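Long-range contacts in Cwp19 (Clostridioides difficile, PDB 5OQ3), which probably hydrolyses peptidoglycan of the bacterial cell wall, this chain being the TIM-barrel glycoside hydrolase region of a longer surface-layer protein: residues M27-S33 / I66-Q72; E118-N124 / I184-D190; F199-Y205 / K214-R218. All coordinates share one frame; numbering follows the deposited sequence.

Contact 1: residues M27-S33 / I66-Q72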
loop_
_atom_site.group_PDB
_atom_site.type_symbol
_atom_site.label_atom_id
_atom_site.label_comp_id
_atom_site.label_asym_id
_atom_site.label_seq_id
_atom_site.Cartn_x
_atom_site.Cartn_y
_atom_site.Cartn_z
ATOM N N MET A 27 3.478 7.802 -14.603
ATOM C CA MET A 27 3.320 6.542 -13.835
ATOM C C MET A 27 2.060 5.823 -14.216
ATOM O O MET A 27 1.000 6.431 -14.225
ATOM C CB MET A 27 3.347 6.859 -12.319
ATOM C CG MET A 27 3.030 5.697 -11.411
ATOM S SD MET A 27 4.215 4.342 -11.557
ATOM C CE MET A 27 5.643 5.026 -10.795
ATOM N N ARG A 28 2.188 4.548 -14.569
ATOM C CA ARG A 28 1.048 3.742 -14.979
ATOM C C ARG A 28 1.177 2.379 -14.285
ATOM O O ARG A 28 1.695 1.441 -14.873
ATOM C CB ARG A 28 1.051 3.597 -16.529
ATOM C CG ARG A 28 0.933 4.937 -17.224
ATOM C CD ARG A 28 1.240 4.871 -18.724
ATOM N NE ARG A 28 1.107 6.199 -19.338
ATOM C CZ ARG A 28 1.299 6.475 -20.628
ATOM N NH1 ARG A 28 1.716 5.525 -21.456
ATOM N NH2 ARG A 28 1.069 7.699 -21.075
ATOM N N ALA A 29 0.760 2.317 -13.018
ATOM C CA ALA A 29 1.032 1.141 -12.173
ATOM C C ALA A 29 -0.192 0.320 -11.934
ATOM O O ALA A 29 -1.289 0.828 -12.001
ATOM C CB ALA A 29 1.608 1.609 -10.840
ATOM N N ALA A 30 0.021 -0.944 -11.649
ATOM C CA ALA A 30 -1.025 -1.802 -11.150
ATOM C C ALA A 30 -0.564 -2.447 -9.840
ATOM O O ALA A 30 0.550 -2.955 -9.764
ATOM C CB ALA A 30 -1.403 -2.856 -12.161
ATOM N N TRP A 31 -1.468 -2.470 -8.863
ATOM C CA TRP A 31 -1.269 -3.245 -7.644
ATOM C C TRP A 31 -1.481 -4.727 -7.951
ATOM O O TRP A 31 -2.489 -5.097 -8.589
ATOM C CB TRP A 31 -2.233 -2.807 -6.529
ATOM C CG TRP A 31 -1.841 -1.578 -5.804
ATOM C CD1 TRP A 31 -0.885 -1.470 -4.845
ATOM C CD2 TRP A 31 -2.479 -0.291 -5.854
ATOM N NE1 TRP A 31 -0.842 -0.200 -4.365
ATOM C CE2 TRP A 31 -1.852 0.522 -4.911
ATOM C CE3 TRP A 31 -3.558 0.224 -6.570
ATOM C CZ2 TRP A 31 -2.217 1.855 -4.693
ATOM C CZ3 TRP A 31 -3.954 1.516 -6.338
ATOM C CH2 TRP A 31 -3.281 2.317 -5.407
ATOM N N ILE A 32 -0.554 -5.551 -7.468
ATOM C CA ILE A 32 -0.674 -7.007 -7.497
ATOM C C ILE A 32 -0.645 -7.454 -6.012
ATOM O O ILE A 32 0.396 -7.540 -5.378
ATOM C CB ILE A 32 0.498 -7.626 -8.303
ATOM C CG1 ILE A 32 0.460 -7.102 -9.775
ATOM C CG2 ILE A 32 0.468 -9.156 -8.264
ATOM C CD1 ILE A 32 1.618 -7.567 -10.639
ATOM N N SER A 33 -1.826 -7.665 -5.476
ATOM C CA SER A 33 -2.059 -8.076 -4.102
ATOM C C SER A 33 -1.961 -9.569 -3.972
ATOM O O SER A 33 -2.480 -10.326 -4.803
ATOM C CB SER A 33 -3.400 -7.541 -3.619
ATOM O OG SER A 33 -3.581 -7.821 -2.243
ATOM N N ILE A 66 0.610 -0.568 -18.829
ATOM C CA ILE A 66 1.157 -0.570 -17.470
ATOM C C ILE A 66 2.678 -0.660 -17.520
ATOM O O ILE A 66 3.256 -1.494 -18.223
ATOM C CB ILE A 66 0.544 -1.697 -16.626
ATOM C CG1 ILE A 66 -0.959 -1.554 -16.492
ATOM C CG2 ILE A 66 1.212 -1.827 -15.254
ATOM C CD1 ILE A 66 -1.400 -0.307 -15.769
ATOM N N ASN A 67 3.322 0.245 -16.777
ATOM C CA ASN A 67 4.776 0.330 -16.730
ATOM C C ASN A 67 5.400 0.023 -15.398
ATOM O O ASN A 67 6.634 -0.025 -15.291
ATOM C CB ASN A 67 5.288 1.669 -17.288
ATOM C CG ASN A 67 4.814 2.888 -16.487
ATOM O OD1 ASN A 67 4.551 2.807 -15.284
ATOM N ND2 ASN A 67 4.703 4.053 -17.189
ATOM N N THR A 68 4.577 -0.292 -14.401
ATOM C CA THR A 68 5.055 -0.474 -13.009
ATOM C C THR A 68 4.182 -1.503 -12.320
ATOM O O THR A 68 2.948 -1.348 -12.345
ATOM C CB THR A 68 5.032 0.869 -12.230
ATOM O OG1 THR A 68 5.856 1.826 -12.909
ATOM C CG2 THR A 68 5.579 0.689 -10.802
ATOM N N ALA A 69 4.806 -2.492 -11.680
ATOM C CA ALA A 69 4.089 -3.503 -10.907
ATOM C C ALA A 69 4.368 -3.201 -9.445
ATOM O O ALA A 69 5.518 -3.092 -9.042
ATOM C CB ALA A 69 4.601 -4.897 -11.257
ATOM N N VAL A 70 3.345 -3.106 -8.652
ATOM C CA VAL A 70 3.439 -2.823 -7.195
ATOM C C VAL A 70 2.976 -4.101 -6.498
ATOM O O VAL A 70 1.759 -4.404 -6.451
ATOM C CB VAL A 70 2.588 -1.614 -6.784
ATOM C CG1 VAL A 70 2.786 -1.334 -5.291
ATOM C CG2 VAL A 70 2.982 -0.366 -7.584
ATOM N N VAL A 71 3.948 -4.917 -6.055
ATOM C CA VAL A 71 3.679 -6.316 -5.688
ATOM C C VAL A 71 3.815 -6.484 -4.182
ATOM O O VAL A 71 4.835 -6.095 -3.620
ATOM C CB VAL A 71 4.661 -7.239 -6.431
ATOM C CG1 VAL A 71 4.380 -8.689 -6.063
ATOM C CG2 VAL A 71 4.528 -7.005 -7.957
ATOM N N GLN A 72 2.800 -7.040 -3.541
ATOM C CA GLN A 72 2.702 -7.164 -2.078
ATOM C C GLN A 72 3.576 -8.295 -1.579
ATOM O O GLN A 72 3.187 -9.443 -1.590
ATOM C CB GLN A 72 1.225 -7.374 -1.717
ATOM C CG GLN A 72 0.878 -7.204 -0.255
ATOM C CD GLN A 72 -0.596 -7.305 -0.014
ATOM O OE1 GLN A 72 -1.291 -8.024 -0.746
ATOM N NE2 GLN A 72 -1.089 -6.629 1.035
#
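Ala29 to Ile32 run parallel to Thr68 to Val71, the strand axes 19° apart, as the first two neighbours of the TIM barrel. Ala30 and Ile32 each bond through both N and O, and Arg28 O accepts Asn67 N and, weakly, Thr68 N. Where the strands begin, the Asn67 side chain adds to this. Its CG lies between its own backbone N and carbonyl carbon (chi1 62°), which folds OD1 back to accept Arg28 N at 3.0 Å. Thr68 OG1 donates to the same OD1 from the opposite face of the amide, and ND2 bonds to Glu26 O. Met27 crosses Thr68 at about a right angle, with SD 3.3 Å from OG1. Inside the barrel, Trp31 and Val70 lie side by side, CD1 against CG1 at 3.7 Å, and the indole goes on to meet Trp122 and His188. On the outer face Ile32 CD1 rests on Ala69 CB and on Val71 CG2 (4.0 Å), beneath Leu57 and Leu61 of helix 47-63. At the far end Ser33 OG donates to Gln72 OE1 over 2.7 Å, tilted 31° from the amide plane. Val35 N donates to OE1 as well. Each end of the pair therefore finishes on an amide oxygen holding two donors, which should fix the rotation of both amides.

Contact 2: residues E118-N124 / I184-D190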
loop_
_atom_site.group_PDB
_atom_site.type_symbol
_atom_site.label_atom_id
_atom_site.label_comp_id
_atom_site.label_asym_id
_atom_site.label_seq_id
_atom_site.Cartn_x
_atom_site.Cartn_y
_atom_site.Cartn_z
ATOM N N GLU A 118 8.971 -1.300 -14.092
ATOM C CA GLU A 118 9.518 -1.076 -12.771
ATOM C C GLU A 118 8.784 -1.936 -11.747
ATOM O O GLU A 118 7.642 -2.392 -11.985
ATOM C CB GLU A 118 9.435 0.405 -12.379
ATOM C CG GLU A 118 10.110 1.342 -13.363
ATOM C CD GLU A 118 11.481 1.744 -12.984
ATOM O OE1 GLU A 118 11.693 2.140 -11.830
ATOM O OE2 GLU A 118 12.353 1.775 -13.869
ATOM N N PHE A 119 9.474 -2.188 -10.645
ATOM C CA PHE A 119 8.984 -3.077 -9.606
ATOM C C PHE A 119 9.050 -2.338 -8.278
ATOM O O PHE A 119 10.129 -1.970 -7.800
ATOM C CB PHE A 119 9.851 -4.336 -9.532
ATOM C CG PHE A 119 9.308 -5.360 -8.583
ATOM C CD1 PHE A 119 9.555 -5.270 -7.224
ATOM C CD2 PHE A 119 8.532 -6.423 -9.055
ATOM C CE1 PHE A 119 9.047 -6.193 -6.352
ATOM C CE2 PHE A 119 8.027 -7.364 -8.170
ATOM C CZ PHE A 119 8.300 -7.248 -6.825
ATOM N N HIS A 120 7.916 -2.117 -7.649
ATOM C CA HIS A 120 7.828 -1.544 -6.298
ATOM C C HIS A 120 7.379 -2.657 -5.347
ATOM O O HIS A 120 6.353 -3.276 -5.538
ATOM C CB HIS A 120 6.863 -0.375 -6.210
ATOM C CG HIS A 120 7.313 0.838 -6.961
ATOM N ND1 HIS A 120 6.860 2.102 -6.651
ATOM C CD2 HIS A 120 8.192 0.996 -7.986
ATOM C CE1 HIS A 120 7.424 2.971 -7.468
ATOM N NE2 HIS A 120 8.226 2.333 -8.290
ATOM N N ALA A 121 8.177 -2.915 -4.320
ATOM C CA ALA A 121 7.865 -3.878 -3.267
ATOM C C ALA A 121 6.927 -3.247 -2.258
ATOM O O ALA A 121 7.281 -2.237 -1.623
ATOM C CB ALA A 121 9.151 -4.327 -2.590
ATOM N N TRP A 122 5.733 -3.841 -2.117
ATOM C CA TRP A 122 4.704 -3.353 -1.245
ATOM C C TRP A 122 4.684 -4.158 0.074
ATOM O O TRP A 122 4.611 -5.388 0.068
ATOM C CB TRP A 122 3.389 -3.381 -2.004
ATOM C CG TRP A 122 2.081 -3.383 -1.303
ATOM C CD1 TRP A 122 1.790 -2.931 -0.030
ATOM C CD2 TRP A 122 0.840 -3.780 -1.874
ATOM N NE1 TRP A 122 0.459 -3.093 0.220
ATOM C CE2 TRP A 122 -0.142 -3.620 -0.881
ATOM C CE3 TRP A 122 0.459 -4.312 -3.108
ATOM C CZ2 TRP A 122 -1.499 -3.927 -1.097
ATOM C CZ3 TRP A 122 -0.876 -4.646 -3.317
ATOM C CH2 TRP A 122 -1.833 -4.449 -2.315
ATOM N N PHE A 123 4.708 -3.403 1.158
ATOM C CA PHE A 123 4.706 -3.932 2.524
ATOM C C PHE A 123 3.506 -3.397 3.313
ATOM O O PHE A 123 3.157 -2.204 3.208
ATOM C CB PHE A 123 5.967 -3.486 3.268
ATOM C CG PHE A 123 7.257 -3.896 2.626
ATOM C CD1 PHE A 123 7.843 -3.145 1.591
ATOM C CD2 PHE A 123 7.986 -4.955 3.139
ATOM C CE1 PHE A 123 9.037 -3.514 1.031
ATOM C CE2 PHE A 123 9.180 -5.330 2.566
ATOM C CZ PHE A 123 9.731 -4.591 1.524
ATOM N N ASN A 124 2.926 -4.254 4.163
ATOM C CA ASN A 124 1.980 -3.826 5.196
ATOM C C ASN A 124 2.781 -3.787 6.517
ATOM O O ASN A 124 3.259 -4.820 6.957
ATOM C CB ASN A 124 0.784 -4.766 5.237
ATOM C CG ASN A 124 -0.219 -4.373 6.297
ATOM O OD1 ASN A 124 0.156 -4.047 7.436
ATOM N ND2 ASN A 124 -1.522 -4.465 5.948
ATOM N N ILE A 184 14.959 -4.030 -6.397
ATOM C CA ILE A 184 13.744 -3.280 -6.454
ATOM C C ILE A 184 13.933 -1.869 -6.945
ATOM O O ILE A 184 14.976 -1.259 -6.738
ATOM C CB ILE A 184 13.002 -3.292 -5.099
ATOM C CG1 ILE A 184 13.832 -2.630 -3.985
ATOM C CG2 ILE A 184 12.633 -4.735 -4.678
ATOM C CD1 ILE A 184 13.035 -2.412 -2.706
ATOM N N ASP A 185 12.881 -1.273 -7.497
ATOM C CA ASP A 185 12.911 0.145 -7.918
ATOM C C ASP A 185 12.229 1.086 -6.923
ATOM O O ASP A 185 12.511 2.284 -6.886
ATOM C CB ASP A 185 12.220 0.286 -9.275
ATOM C CG ASP A 185 12.831 -0.615 -10.288
ATOM O OD1 ASP A 185 14.021 -0.408 -10.614
ATOM O OD2 ASP A 185 12.202 -1.582 -10.755
ATOM N N GLY A 186 11.372 0.515 -6.067
ATOM C CA GLY A 186 10.607 1.288 -5.079
ATOM C C GLY A 186 10.182 0.440 -3.908
ATOM O O GLY A 186 10.113 -0.798 -4.018
ATOM N N VAL A 187 9.887 1.127 -2.815
ATOM C CA VAL A 187 9.235 0.551 -1.612
ATOM C C VAL A 187 7.913 1.300 -1.447
ATOM O O VAL A 187 7.891 2.524 -1.548
ATOM C CB VAL A 187 10.167 0.743 -0.371
ATOM C CG1 VAL A 187 9.427 0.393 0.914
ATOM C CG2 VAL A 187 11.481 -0.013 -0.552
ATOM N N HIS A 188 6.847 0.539 -1.202
ATOM C CA HIS A 188 5.504 1.056 -1.153
ATOM C C HIS A 188 4.783 0.554 0.106
ATOM O O HIS A 188 4.824 -0.665 0.392
ATOM C CB HIS A 188 4.762 0.530 -2.369
ATOM C CG HIS A 188 3.340 0.989 -2.527
ATOM N ND1 HIS A 188 3.006 2.059 -3.324
ATOM C CD2 HIS A 188 2.183 0.469 -2.076
ATOM C CE1 HIS A 188 1.689 2.196 -3.332
ATOM N NE2 HIS A 188 1.165 1.249 -2.582
ATOM N N PHE A 189 4.130 1.457 0.845
ATOM C CA PHE A 189 3.165 1.066 1.893
ATOM C C PHE A 189 1.780 1.471 1.413
ATOM O O PHE A 189 1.625 2.537 0.816
ATOM C CB PHE A 189 3.418 1.794 3.246
ATOM C CG PHE A 189 4.708 1.434 3.964
ATOM C CD1 PHE A 189 5.606 0.435 3.550
ATOM C CD2 PHE A 189 4.990 2.088 5.129
ATOM C CE1 PHE A 189 6.764 0.152 4.270
ATOM C CE2 PHE A 189 6.117 1.781 5.864
ATOM C CZ PHE A 189 6.994 0.831 5.437
ATOM N N ASP A 190 0.787 0.629 1.716
ATOM C CA ASP A 190 -0.596 0.989 1.457
ATOM C C ASP A 190 -1.206 1.677 2.675
ATOM O O ASP A 190 -0.494 2.385 3.416
ATOM C CB ASP A 190 -1.404 -0.187 0.892
ATOM C CG ASP A 190 -1.546 -1.350 1.840
ATOM O OD1 ASP A 190 -0.545 -1.687 2.519
ATOM O OD2 ASP A 190 -2.606 -2.026 1.832
HETATM O O HOH W 1 -1.789 -4.464 3.032
#
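Asp185 OD2 takes two N-H groups, Phe119 N at 2.8 Å on its anti lone pair and His113 NE2 from helix 104-114. Phe119 answers with its carbonyl, whose O accepts Asp185 N at 2.9 Å and, weakly, Gly186 N. Glu118 crosses here too, placing OE1 3.7 Å from Asp185 OD1, a pairing of like charges at the partly exposed start of the strands. Further along, Gly186 CA makes a CH-pi contact with one face of the His120 ring, 3.9 Å from its centroid. His188 points the same way as Trp122 and turns its edge to the indole's face, the planes at 74°. Tyr286 OH bonds to ND1 of both His120 and His188, tying these interior rings together. On the outside, Phe123 CE1 packs on Val187 CG1 at 3.9 Å, under helix 165-181. At the C-terminal end Trp122 NE1 donates to Asp190 OD1 at 2.9 Å. The oxygen lies close to the indole plane, but the N-H comes down from above the carboxylate, 87° out of its plane. Asp190 is set there by CG standing between backbone N and carbonyl carbon (chi1 64°), while a water joins OD2 to Asn124 ND2. Both Asp190 oxygens are thus held at the C-terminal mouth of the barrel, the end where TIM-barrel enzymes keep their active sites.

Contact 3: residues F199-Y205 / K214-R218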
loop_
_atom_site.group_PDB
_atom_site.type_symbol
_atom_site.label_atom_id
_atom_site.label_comp_id
_atom_site.label_asym_id
_atom_site.label_seq_id
_atom_site.Cartn_x
_atom_site.Cartn_y
_atom_site.Cartn_z
ATOM N N PHE A 199 -6.993 2.018 20.641
ATOM C CA PHE A 199 -5.924 1.046 20.477
ATOM C C PHE A 199 -5.317 0.917 21.860
ATOM O O PHE A 199 -5.131 1.936 22.516
ATOM C CB PHE A 199 -4.888 1.614 19.531
ATOM C CG PHE A 199 -3.846 0.647 19.060
ATOM C CD1 PHE A 199 -4.158 -0.417 18.254
ATOM C CD2 PHE A 199 -2.529 0.865 19.361
ATOM C CE1 PHE A 199 -3.186 -1.240 17.763
ATOM C CE2 PHE A 199 -1.533 0.034 18.859
ATOM C CZ PHE A 199 -1.861 -1.012 18.051
ATOM N N ASN A 200 -4.989 -0.300 22.292
ATOM C CA ASN A 200 -4.541 -0.520 23.656
ATOM C C ASN A 200 -3.043 -0.284 23.809
ATOM O O ASN A 200 -2.259 -1.219 24.019
ATOM C CB ASN A 200 -4.916 -1.922 24.127
ATOM C CG ASN A 200 -4.661 -2.111 25.601
ATOM O OD1 ASN A 200 -4.225 -1.182 26.295
ATOM N ND2 ASN A 200 -4.917 -3.312 26.085
ATOM N N ASP A 201 -2.682 0.993 23.704
ATOM C CA ASP A 201 -1.299 1.448 23.810
ATOM C C ASP A 201 -1.074 2.361 24.989
ATOM O O ASP A 201 -0.114 3.118 24.983
ATOM C CB ASP A 201 -0.837 2.153 22.528
ATOM C CG ASP A 201 -1.663 3.361 22.165
ATOM O OD1 ASP A 201 -2.583 3.726 22.949
ATOM O OD2 ASP A 201 -1.388 3.969 21.094
ATOM N N THR A 202 -1.911 2.308 26.010
ATOM C CA THR A 202 -1.752 3.239 27.138
ATOM C C THR A 202 -0.370 3.149 27.758
ATOM O O THR A 202 0.222 4.180 28.079
ATOM C CB THR A 202 -2.809 2.983 28.187
ATOM O OG1 THR A 202 -4.082 3.025 27.535
ATOM C CG2 THR A 202 -2.720 3.985 29.298
ATOM N N ALA A 203 0.159 1.940 27.932
ATOM C CA ALA A 203 1.466 1.810 28.574
ATOM C C ALA A 203 2.551 2.422 27.701
ATOM O O ALA A 203 3.436 3.103 28.195
ATOM C CB ALA A 203 1.763 0.351 28.871
ATOM N N THR A 204 2.467 2.205 26.386
ATOM C CA THR A 204 3.399 2.780 25.446
ATOM C C THR A 204 3.341 4.303 25.522
ATOM O O THR A 204 4.371 4.972 25.544
ATOM C CB THR A 204 3.049 2.304 24.032
ATOM O OG1 THR A 204 2.840 0.904 24.049
ATOM C CG2 THR A 204 4.137 2.635 23.057
ATOM N N TYR A 205 2.156 4.861 25.526
ATOM C CA TYR A 205 1.951 6.329 25.648
ATOM C C TYR A 205 2.540 6.879 26.951
ATOM O O TYR A 205 3.234 7.901 26.988
ATOM C CB TYR A 205 0.463 6.681 25.469
ATOM C CG TYR A 205 0.200 8.115 25.789
ATOM C CD1 TYR A 205 0.646 9.133 24.941
ATOM C CD2 TYR A 205 -0.391 8.488 26.984
ATOM C CE1 TYR A 205 0.495 10.474 25.279
ATOM C CE2 TYR A 205 -0.579 9.829 27.325
ATOM C CZ TYR A 205 -0.122 10.820 26.479
ATOM O OH TYR A 205 -0.304 12.131 26.814
ATOM N N LYS A 214 -2.491 12.701 22.894
ATOM C CA LYS A 214 -2.243 11.337 22.513
ATOM C C LYS A 214 -2.442 11.081 21.022
ATOM O O LYS A 214 -1.692 10.324 20.410
ATOM C CB LYS A 214 -3.100 10.359 23.318
ATOM C CG LYS A 214 -2.770 8.882 23.039
ATOM C CD LYS A 214 -3.327 7.905 24.076
ATOM C CE LYS A 214 -4.807 7.779 24.025
ATOM N NZ LYS A 214 -5.215 6.946 25.216
ATOM N N ASP A 215 -3.418 11.749 20.439
ATOM C CA ASP A 215 -3.696 11.533 19.050
ATOM C C ASP A 215 -2.628 12.164 18.189
ATOM O O ASP A 215 -2.241 11.587 17.163
ATOM C CB ASP A 215 -5.082 11.994 18.650
ATOM C CG ASP A 215 -6.169 11.115 19.219
ATOM O OD1 ASP A 215 -5.908 10.006 19.681
ATOM O OD2 ASP A 215 -7.312 11.510 19.139
ATOM N N ASN A 216 -2.074 13.293 18.608
ATOM C CA ASN A 216 -0.955 13.872 17.912
ATOM C C ASN A 216 0.300 12.968 18.018
ATOM O O ASN A 216 1.027 12.831 17.043
ATOM C CB ASN A 216 -0.610 15.284 18.455
ATOM C CG ASN A 216 -1.690 16.328 18.209
ATOM O OD1 ASN A 216 -2.635 16.099 17.501
ATOM N ND2 ASN A 216 -1.492 17.507 18.789
ATOM N N TRP A 217 0.489 12.376 19.182
ATOM C CA TRP A 217 1.581 11.442 19.378
ATOM C C TRP A 217 1.433 10.215 18.464
ATOM O O TRP A 217 2.396 9.782 17.863
ATOM C CB TRP A 217 1.640 11.041 20.867
ATOM C CG TRP A 217 2.599 9.971 21.218
ATOM C CD1 TRP A 217 3.953 10.064 21.344
ATOM C CD2 TRP A 217 2.259 8.598 21.457
ATOM N NE1 TRP A 217 4.452 8.832 21.677
ATOM C CE2 TRP A 217 3.433 7.913 21.749
ATOM C CE3 TRP A 217 1.053 7.889 21.435
ATOM C CZ2 TRP A 217 3.456 6.532 22.002
ATOM C CZ3 TRP A 217 1.064 6.573 21.711
ATOM C CH2 TRP A 217 2.245 5.890 21.994
ATOM N N ARG A 218 0.229 9.668 18.327
ATOM C CA ARG A 218 0.011 8.536 17.432
ATOM C C ARG A 218 0.306 8.932 15.976
ATOM O O ARG A 218 0.959 8.164 15.249
ATOM C CB ARG A 218 -1.445 8.035 17.530
ATOM C CG ARG A 218 -1.733 7.290 18.834
ATOM C CD ARG A 218 -3.129 6.811 18.850
ATOM N NE ARG A 218 -3.393 5.974 20.022
ATOM C CZ ARG A 218 -4.598 5.717 20.487
ATOM N NH1 ARG A 218 -5.661 6.258 19.927
ATOM N NH2 ARG A 218 -4.715 4.924 21.543
HETATM O O HOH W 2 -7.364 4.247 22.829
HETATM O O HOH W 3 -4.327 4.335 25.030
#
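Tyr205 and Trp217 meet in a T-shaped stack, the tyrosine's edge against the indole's face with the planes at 70°. They join the short helix 202-208 to the first turn of helix 214-236, which follows it in the section of the TIM barrel after strand 186-189. Tyr205 CD1 stands over the six-membered ring, 3.7 Å from Trp217 CE3, and Tyr205 CA makes a CH-pi contact with the same ring. At the indole's rim Thr204 CG2 touches Trp217 CH2 from within the plane, 3.9 Å away. Tyr205 is covered in turn: Lys214 passes obliquely over one face of the phenol, its CG 4.2 Å from the centroid, while the hydroxyl bonds to Gln212 O.

Beside the rings, Arg218 meets Asp201 side-on. Its chain runs extended from CG to NE, bringing NE to Asp201 OD2 at 3.0 Å on the syn lone pair. Arg218 NH2 reaches Asp201 OD1 at 2.8 Å along a nearly straight line, 171° at the hydrogen. The match is not flat, since carboxylate and guanidinium are turned 36° from each other. Phe199 CB lies over one face of the guanidinium and Lys214 CE over the opposite one, so the charged group lies between two carbons, both offset toward its rim. Asp215 adds a long, charge-only partner at NH1, well out of the guanidinium plane. A water donates to Asp201 OD1 and accepts from Lys214 NZ at 2.8 Å, and it also hydrogen-bonds to Thr202 OG1.

From the N terminus, contact 1 closes the first beta-alpha-beta unit: strand 27-32 leads through helix 47-63 and returns as strand 68-74. Helix 104-114 then carries the chain to strand 118-123, where contact 2 opens; its longer excursion takes in the small hairpin 151-154/157-160 and helix 165-181 before strand 186-189 closes it. Contact 3 spans a brief turn between helices 202-208 and 214-236. The three loops follow one another without nesting or crossing. Contacts 1 and 2 touch through neighbouring strands 68-74 and 118-123, making four consecutive barrel strands continuous. Contact 3 stays apart, its nearest atoms about 11 Å from those of contact 2.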